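Local structure of Glucanase/chitosanase (Paenibacillus fukuinensis, 4ZY9) at residues A[51-56]-A[112-117]; A[61-66]-A[105-110]. The protein probably hydrolyses glucan and chitosan chains, the part described here being its first chitosan-binding module, a CBM32 beta-sandwich. The protein carries 1 engineered substitution. One frame throughout, in Å; residues are numbered along the deposited sequence. Where two conformers were deposited one is given.

Interaction 1. Residues A[51-56]-A[112-117]; sequences YVNLGS and AKYVRM. Engineered in segment 112-117: M117 (natural residue Val).
K113 and N53 run alongside each other beside the corner that follows strand 48-54 and the one that precedes strand 114-122, and they show how a lysine can be used along its whole length. K113 CB lies 3.9 Å from S56 O, in the corner of the first segment. With CG anti to the backbone N (chi1 -177°) and the chain extended beyond, the methylenes run beside the N53 amide; CG also passes over one face of the Y114 ring, offset toward its rim. Farther out, K113 CE comes to 3.4 Å from N53 OD1. At the tip, K113 NZ donates to a water 2.8 Å away, which also accepts from N53 ND2, and NZ reaches S83 O as well. N53 OD1 is held from within its own segment by G55 N at 2.8 Å, an Asx turn that leads the chain into its corner.

Behind this pair the backbones form a regular antiparallel ladder. V52 and V115 are a hydrogen-bonded pair joined by two bonds, and L54 N gives a third to K113 O at 2.8 Å. Y51, N53, Y114 and R116 share one face. There the Y51 and Y114 rings point the same way but are turned 81° apart, meeting obliquely with Y51 CE1 3.8 Å from Y114 CD1. Y114 OH hydrogen-bonds to S83 O, the carbonyl that K113 NZ also reaches. R116 CD meets the edge of the Y51 ring, while the guanidinium goes on to Q78 and, by cation-pi contacts, to W49 and W89. V52 and V115 point to the opposite face, V115 against F133 and V135 of the other sheet. The contact is thus two-sided in chemistry: apolar packing inward and, on the other face or at the corner, two tyrosines with amide, ammonium and guanidinium groups tied by water or neighbouring residues.

Interaction 2. Residues A[61-66]-A[105-110]; sequences NRVKLN and ITFTAR
I105 and V63 face each other as a hydrogen-bonded antiparallel pair, and the second segment is easily read from there. I105 N donates to V63 O at 2.8 Å, and V63 N returns a bond to I105 O at 2.9 Å, both nearly straight. The side chains of this pair turn to the same face of the sheet. T106, next along, points to the other face and forms a non-hydrogen-bonded pair with R62. Its OG1 lies 3.7 Å from R62 CB, beside the foot of an arginine whose chain extends from CG to NE and ends in a salt bridge with D104. F107 resumes the ladder, its N bonded to N61 O at 2.8 Å with the donor tilted from the carbonyl plane. Chi1 of 43° places its CG between the backbone N and the carbonyl carbon, folding the ring back over the opposite strand. The N61-R62 peptide thus covers one face, N61 C standing 3.6 Å above the ring centre, while F107 CE1 touches V63 CG2 at 4.2 Å. With an alanine here the peptide is likely to lose its aromatic cover, and a gap would probably open beside V63. The chain then turns a corner at T108, and A109 comes back to N61, its CA 4.0 Å from N61 CB.

Strand 57-67 lies between this edge and strand 129-136, where N61 and R62 both face Y136 in a classic beta bulge. The R62 guanidinium also makes a cation-pi contact with Y136. The apolar face looks across the sandwich: V63 packs on I77 of strand 75-80, while I105 and F107 meet Y93 and V92 of strand 90-95.

The two contacts belong to the two opposed sheets of the beta-sandwich, with centres about 12 Å apart. Interaction 1 joins strands 48-54 and 114-122 in one sheet; interaction 2 joins strand 57-67 to 102-107 and 109-112 in the other. Along the chain interaction 2 is nested inside the loop closed by interaction 1, and corners at 55-56 and 113 carry the chain from one sheet to the other. They meet in the core, where V115 CG1 packs on V63 CG2 at 3.8 Å, and the engineered selenomethionine M117 touches L65. This order brings residues distant in sequence together in the shared core of the chitosan-binding module's sandwich.

Interaction 1. Residues A[51-56]-A[112-117]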
ATOM      1  N   TYR A  51      -1.738   2.507   4.268  1.00  4.08           N
ATOM      2  CA  TYR A  51      -0.541   2.062   4.917  1.00  4.08           C
ATOM      3  C   TYR A  51      -0.816   0.924   5.848  1.00  3.78           C
ATOM      4  O   TYR A  51      -1.982   0.686   6.286  1.00  5.16           O
ATOM      5  CB  TYR A  51       0.281   3.159   5.682  1.00  4.35           C
ATOM      6  CG  TYR A  51      -0.348   3.769   6.896  1.00  4.96           C
ATOM      7  CD1 TYR A  51      -0.383   3.123   8.122  1.00  5.44           C
ATOM      8  CD2 TYR A  51      -0.856   5.025   6.867  1.00  5.21           C
ATOM      9  CE1 TYR A  51      -0.895   3.757   9.255  1.00  5.63           C
ATOM     10  CE2 TYR A  51      -1.371   5.662   8.021  1.00  6.10           C
ATOM     11  CZ  TYR A  51      -1.361   4.978   9.152  1.00  5.39           C
ATOM     12  OH  TYR A  51      -1.865   5.626  10.301  1.00  7.21           O
ATOM     13  N   VAL A  52       0.208   0.151   6.173  1.00  4.51           N
ATOM     14  CA  VAL A  52       0.214  -0.948   7.135  1.00  4.57           C
ATOM     15  C   VAL A  52       1.126  -0.630   8.270  1.00  4.53           C
ATOM     16  O   VAL A  52       2.192  -0.086   8.088  1.00  4.84           O
ATOM     17  CB  VAL A  52       0.536  -2.293   6.464  1.00  5.05           C
ATOM     18  CG1 VAL A  52       1.887  -2.324   5.832  1.00  5.46           C
ATOM     19  CG2 VAL A  52       0.295  -3.440   7.400  1.00  5.50           C
ATOM     20  N   ASN A  53       0.684  -1.024   9.503  1.00  4.76           N
ATOM     21  CA  ASN A  53       1.486  -0.981  10.723  1.00  4.75           C
ATOM     22  C   ASN A  53       2.084  -2.329  10.894  1.00  6.10           C
ATOM     23  O   ASN A  53       1.335  -3.303  11.201  1.00  6.42           O
ATOM     24  CB  ASN A  53       0.539  -0.582  11.869  1.00  5.14           C
ATOM     25  CG  ASN A  53       1.267  -0.493  13.200  1.00  5.91           C
ATOM     26  OD1 ASN A  53       2.343  -0.994  13.366  1.00  7.63           O
ATOM     27  ND2 ASN A  53       0.609   0.110  14.185  1.00  7.24           N
ATOM     28  N   LEU A  54       3.354  -2.481  10.686  1.00  5.97           N
ATOM     29  CA  LEU A  54       4.019  -3.763  10.869  1.00  6.58           C
ATOM     30  C   LEU A  54       4.102  -4.274  12.307  1.00  7.63           C
ATOM     31  O   LEU A  54       4.497  -5.430  12.544  1.00  8.78           O
ATOM     32  CB  LEU A  54       5.402  -3.716  10.205  1.00  6.22           C
ATOM     33  CG  LEU A  54       5.498  -3.338   8.757  1.00  5.90           C
ATOM     34  CD1 LEU A  54       6.891  -3.258   8.350  1.00  6.59           C
ATOM     35  CD2 LEU A  54       4.690  -4.314   7.902  1.00  6.56           C
ATOM     36  N   GLY A  55       3.713  -3.433  13.244  1.00  7.52           N
ATOM     37  CA  GLY A  55       3.609  -3.846  14.675  1.00  9.02           C
ATOM     38  C   GLY A  55       4.800  -3.350  15.466  1.00 11.93           C
ATOM     39  O   GLY A  55       4.715  -3.148  16.672  1.00 13.82           O
ATOM     40  N   SER A  56       5.918  -3.162  14.822  1.00 10.41           N
ATOM     41  CA  SER A  56       7.235  -2.844  15.412  1.00 10.61           C
ATOM     42  C   SER A  56       8.111  -2.370  14.292  1.00 10.30           C
ATOM     43  O   SER A  56       7.702  -2.549  13.086  1.00 10.14           O
ATOM     44  CB  SER A  56       7.845  -4.052  16.115  1.00 13.38           C
ATOM     45  OG  SER A  56       8.146  -5.115  15.223  1.00 15.12           O
ATOM     46  N   ALA A 112      11.402   0.353   9.134  1.00  5.24           N
ATOM     47  CA  ALA A 112      10.058   0.993   9.124  1.00  5.77           C
ATOM     48  C   ALA A 112       9.116   0.252  10.013  1.00  5.08           C
ATOM     49  O   ALA A 112       9.169  -0.959  10.136  1.00  5.48           O
ATOM     50  CB  ALA A 112       9.507   0.975   7.684  1.00  7.43           C
ATOM     51  N   LYS A 113       8.261   1.024  10.653  1.00  4.88           N
ATOM     52  CA  LYS A 113       7.077   0.504  11.316  1.00  4.90           C
ATOM     53  C   LYS A 113       5.882   0.607  10.389  1.00  4.37           C
ATOM     54  O   LYS A 113       4.929  -0.215  10.507  1.00  5.42           O
ATOM     55  CB  LYS A 113       6.825   1.229  12.628  1.00  6.34           C
ATOM     56  CG  LYS A 113       5.641   0.687  13.398  1.00  6.49           C
ATOM     57  CD  LYS A 113       5.476   1.336  14.747  1.00  7.79           C
ATOM     58  CE  LYS A 113       4.235   0.849  15.428  1.00  8.91           C
ATOM     59  NZ  LYS A 113       4.004   1.508  16.739  1.00 10.51           N
ATOM     60  N   TYR A 114       5.841   1.566   9.510  1.00  4.22           N
ATOM     61  CA  TYR A 114       4.727   1.783   8.597  1.00  4.02           C
ATOM     62  C   TYR A 114       5.153   1.852   7.158  1.00  4.10           C
ATOM     63  O   TYR A 114       6.204   2.469   6.880  1.00  4.66           O
ATOM     64  CB  TYR A 114       3.950   3.065   8.942  1.00  4.90           C
ATOM     65  CG  TYR A 114       3.521   3.210  10.362  1.00  5.30           C
ATOM     66  CD1 TYR A 114       2.356   2.656  10.840  1.00  5.24           C
ATOM     67  CD2 TYR A 114       4.342   3.847  11.288  1.00  6.25           C
ATOM     68  CE1 TYR A 114       1.926   2.805  12.169  1.00  6.14           C
ATOM     69  CE2 TYR A 114       3.939   3.981  12.660  1.00  6.32           C
ATOM     70  CZ  TYR A 114       2.751   3.496  13.012  1.00  6.77           C
ATOM     71  OH  TYR A 114       2.390   3.586  14.369  1.00  8.28           O
ATOM     72  N   VAL A 115       4.375   1.271   6.257  1.00  3.64           N
ATOM     73  CA  VAL A 115       4.718   1.271   4.839  1.00  3.51           C
ATOM     74  C   VAL A 115       3.459   1.721   4.083  1.00  3.59           C
ATOM     75  O   VAL A 115       2.370   1.137   4.357  1.00  4.05           O
ATOM     76  CB  VAL A 115       5.182  -0.125   4.372  1.00  4.17           C
ATOM     77  CG1 VAL A 115       5.543  -0.073   2.883  1.00  4.74           C
ATOM     78  CG2 VAL A 115       6.329  -0.575   5.207  1.00  4.51           C
ATOM     79  N   ARG A 116       3.560   2.725   3.251  1.00  3.78           N
ATOM     80  CA  ARG A 116       2.451   3.354   2.601  1.00  3.53           C
ATOM     81  C   ARG A 116       2.549   3.303   1.091  1.00  3.77           C
ATOM     82  O   ARG A 116       3.635   3.539   0.546  1.00  4.66           O
ATOM     83  CB  ARG A 116       2.375   4.830   3.008  1.00  4.88           C
ATOM     84  CG  ARG A 116       1.140   5.597   2.539  1.00  4.81           C
ATOM     85  CD  ARG A 116       0.770   6.868   3.299  1.00  6.17           C
ATOM     86  NE  ARG A 116       1.709   7.957   3.024  1.00  7.27           N
ATOM     87  CZ  ARG A 116       1.410   9.268   3.187  1.00  8.32           C
ATOM     88  NH1 ARG A 116       0.239   9.595   3.695  1.00  9.94           N
ATOM     89  NH2 ARG A 116       2.271  10.164   2.831  1.00  9.05           N
HETATM   90  N   MSE A 117       1.448   3.081   0.456  1.00  3.39           N
HETATM   91  CA  MSE A 117       1.249   3.358  -0.997  1.00  3.50           C
HETATM   92  C   MSE A 117       0.456   4.628  -1.077  1.00  3.03           C
HETATM   93  O   MSE A 117      -0.678   4.690  -0.517  1.00  3.68           O
HETATM   94  CB  MSE A 117       0.486   2.235  -1.630  1.00  4.01           C
HETATM   95  CG  MSE A 117       0.419   2.274  -3.161  1.00  5.17           C
HETATM   96 SE   MSE A 117      -0.705   3.764  -3.911  1.00  7.53          SE
HETATM   97  CE  MSE A 117      -2.418   3.332  -3.120  1.00  6.46           C
TER
HETATM   98  O   HOH W   1       1.476   0.353  17.021  1.00 20.96           O

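Interaction 2. Residues A[61-66]-A[105-110]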
ATOM      1  N   ASN A  61      12.755  -4.062   2.495  1.00  5.65           N
ATOM      2  CA  ASN A  61      13.397  -3.736   1.259  1.00  6.12           C
ATOM      3  C   ASN A  61      12.558  -3.973   0.046  1.00  5.24           C
ATOM      4  O   ASN A  61      13.036  -3.825  -1.092  1.00  6.35           O
ATOM      5  CB  ASN A  61      14.724  -4.445   1.166  1.00  6.22           C
ATOM      6  CG  ASN A  61      14.553  -5.932   0.983  1.00  7.41           C
ATOM      7  OD1 ASN A  61      13.513  -6.504   0.960  1.00  7.69           O
ATOM      8  ND2 ASN A  61      15.720  -6.619   0.838  1.00 12.00           N
ATOM      9  N   ARG A  62      11.279  -4.405   0.182  1.00  5.14           N
ATOM     10  CA  ARG A  62      10.506  -4.791  -0.996  1.00  4.68           C
ATOM     11  C   ARG A  62       9.006  -4.645  -0.706  1.00  4.61           C
ATOM     12  O   ARG A  62       8.575  -4.984   0.412  1.00  4.40           O
ATOM     13  CB  ARG A  62      10.874  -6.184  -1.444  1.00  5.10           C
ATOM     14  CG  ARG A  62       9.967  -6.816  -2.389  1.00  5.19           C
ATOM     15  CD  ARG A  62      10.269  -8.308  -2.737  1.00  5.82           C
ATOM     16  NE  ARG A  62       9.288  -8.931  -3.596  1.00  5.79           N
ATOM     17  CZ  ARG A  62       8.826 -10.164  -3.399  1.00  6.67           C
ATOM     18  NH1 ARG A  62       9.315 -10.977  -2.498  1.00  6.26           N
ATOM     19  NH2 ARG A  62       7.859 -10.619  -4.223  1.00  6.91           N
ATOM     20  N   VAL A  63       8.266  -4.193  -1.690  1.00  4.53           N
ATOM     21  CA  VAL A  63       6.807  -4.157  -1.597  0.80  5.31           C
ATOM     22  C   VAL A  63       6.249  -4.747  -2.851  1.00  5.20           C
ATOM     23  O   VAL A  63       6.716  -4.453  -3.988  1.00  6.16           O
ATOM     24  CB  VAL A  63       6.280  -2.702  -1.509  0.80  5.36           C
ATOM     25  CG1 VAL A  63       4.779  -2.588  -1.687  0.80  6.00           C
ATOM     26  CG2 VAL A  63       6.596  -2.122  -0.159  0.80  4.93           C
ATOM     27  N   LYS A  64       5.263  -5.639  -2.705  1.00  4.79           N
ATOM     28  CA  LYS A  64       4.507  -6.174  -3.850  1.00  5.02           C
ATOM     29  C   LYS A  64       3.059  -5.729  -3.775  1.00  4.77           C
ATOM     30  O   LYS A  64       2.367  -5.904  -2.726  1.00  6.64           O
ATOM     31  CB  LYS A  64       4.627  -7.685  -3.918  1.00  6.00           C
ATOM     32  CG  LYS A  64       3.983  -8.238  -5.159  1.00  8.45           C
ATOM     33  CD  LYS A  64       4.079  -9.831  -5.150  1.00 11.82           C
ATOM     34  CE  LYS A  64       3.059 -10.534  -6.029  1.00 15.74           C
ATOM     35  NZ  LYS A  64       2.692 -11.970  -5.886  1.00 20.08           N
ATOM     36  N   LEU A  65       2.562  -5.160  -4.830  1.00  4.88           N
ATOM     37  CA  LEU A  65       1.165  -4.713  -4.998  1.00  5.13           C
ATOM     38  C   LEU A  65       0.434  -5.551  -6.014  1.00  4.89           C
ATOM     39  O   LEU A  65       0.981  -5.727  -7.171  1.00  7.16           O
ATOM     40  CB  LEU A  65       1.095  -3.307  -5.388  1.00  5.85           C
ATOM     41  CG  LEU A  65       1.846  -2.292  -4.479  1.00  6.17           C
ATOM     42  CD1 LEU A  65       1.782  -0.898  -5.042  1.00  6.73           C
ATOM     43  CD2 LEU A  65       1.260  -2.265  -3.073  1.00  7.05           C
ATOM     44  N   ASN A  66      -0.717  -6.078  -5.706  1.00  5.60           N
ATOM     45  CA  ASN A  66      -1.571  -6.735  -6.673  0.50  4.95           C
ATOM     46  C   ASN A  66      -2.804  -5.898  -6.869  1.00  4.97           C
ATOM     47  O   ASN A  66      -3.714  -5.890  -6.012  1.00  4.81           O
ATOM     48  CB  ASN A  66      -1.922  -8.114  -6.192  0.50  4.92           C
ATOM     49  CG  ASN A  66      -2.883  -8.853  -7.154  0.50  5.21           C
ATOM     50  OD1 ASN A  66      -3.177  -8.406  -8.189  0.50  4.74           O
ATOM     51  ND2 ASN A  66      -3.220 -10.094  -6.748  0.50  5.97           N
ATOM     52  N   ILE A 105       8.463  -4.115  -6.202  1.00  6.40           N
ATOM     53  CA  ILE A 105       9.482  -3.103  -6.089  1.00  7.37           C
ATOM     54  C   ILE A 105      10.422  -3.404  -5.001  1.00  5.88           C
ATOM     55  O   ILE A 105      10.018  -3.658  -3.885  1.00  6.10           O
ATOM     56  CB  ILE A 105       8.852  -1.705  -5.813  1.00 10.42           C
ATOM     57  CG1 ILE A 105       7.742  -1.356  -6.817  1.00 11.88           C
ATOM     58  CG2 ILE A 105       9.908  -0.623  -5.694  1.00 13.63           C
ATOM     59  CD1 ILE A 105       6.456  -0.897  -6.188  1.00 13.03           C
ATOM     60  N   THR A 106      11.740  -3.400  -5.315  1.00  6.96           N
ATOM     61  CA  THR A 106      12.800  -3.598  -4.347  1.00  7.19           C
ATOM     62  C   THR A 106      13.632  -2.282  -4.178  1.00  7.47           C
ATOM     63  O   THR A 106      13.831  -1.592  -5.209  1.00  8.85           O
ATOM     64  CB  THR A 106      13.656  -4.805  -4.782  1.00  8.40           C
ATOM     65  OG1 THR A 106      12.896  -5.999  -4.588  1.00  8.35           O
ATOM     66  CG2 THR A 106      14.862  -4.945  -3.899  1.00  8.93           C
ATOM     67  N   PHE A 107      14.010  -1.982  -2.997  1.00  8.23           N
ATOM     68  CA  PHE A 107      14.728  -0.743  -2.666  1.00  7.19           C
ATOM     69  C   PHE A 107      15.801  -1.032  -1.642  1.00  7.09           C
ATOM     70  O   PHE A 107      15.830  -2.084  -1.047  1.00  7.33           O
ATOM     71  CB  PHE A 107      13.770   0.381  -2.237  1.00  7.74           C
ATOM     72  CG  PHE A 107      12.666  -0.043  -1.300  1.00  6.74           C
ATOM     73  CD1 PHE A 107      11.500  -0.513  -1.759  1.00  7.19           C
ATOM     74  CD2 PHE A 107      12.920  -0.019   0.016  1.00  6.15           C
ATOM     75  CE1 PHE A 107      10.537  -0.890  -0.852  1.00  7.01           C
ATOM     76  CE2 PHE A 107      11.945  -0.402   0.922  1.00  7.47           C
ATOM     77  CZ  PHE A 107      10.779  -0.899   0.451  1.00  6.96           C
ATOM     78  N   THR A 108      16.705  -0.100  -1.430  1.00  7.66           N
ATOM     79  CA  THR A 108      17.723  -0.283  -0.419  1.00  8.63           C
ATOM     80  C   THR A 108      17.096  -0.390   0.946  1.00  7.12           C
ATOM     81  O   THR A 108      16.105   0.382   1.267  1.00  7.70           O
ATOM     82  CB  THR A 108      18.759   0.838  -0.418  1.00  9.62           C
ATOM     83  OG1 THR A 108      18.171   2.076  -0.391  1.00 12.76           O
ATOM     84  CG2 THR A 108      19.670   0.654  -1.703  1.00 10.11           C
ATOM     85  N   ALA A 109      17.573  -1.222   1.789  1.00  7.72           N
ATOM     86  CA  ALA A 109      16.848  -1.547   2.996  1.00  7.89           C
ATOM     87  C   ALA A 109      16.683  -0.364   3.956  1.00  7.16           C
ATOM     88  O   ALA A 109      17.563   0.549   4.122  1.00  8.57           O
ATOM     89  CB  ALA A 109      17.590  -2.584   3.788  1.00  8.79           C
ATOM     90  N   ARG A 110      15.533  -0.302   4.567  1.00  6.66           N
ATOM     91  CA  ARG A 110      15.157   0.737   5.570  0.80  7.47           C
ATOM     92  C   ARG A 110      14.592   0.067   6.758  1.00  6.45           C
ATOM     93  O   ARG A 110      14.164  -1.107   6.715  1.00  7.98           O
ATOM     94  CB  ARG A 110      14.195   1.701   4.888  0.80 11.34           C
ATOM     95  CG  ARG A 110      15.035   2.796   4.222  0.80 12.15           C
ATOM     96  CD  ARG A 110      14.217   3.800   3.606  0.80 10.99           C
ATOM     97  NE  ARG A 110      14.960   4.462   2.550  0.80 10.24           N
ATOM     98  CZ  ARG A 110      15.594   5.593   2.675  0.80  9.28           C
ATOM     99  NH1 ARG A 110      15.497   6.270   3.792  0.80  9.37           N
ATOM    100  NH2 ARG A 110      16.282   6.077   1.643  0.80  9.26           N
TER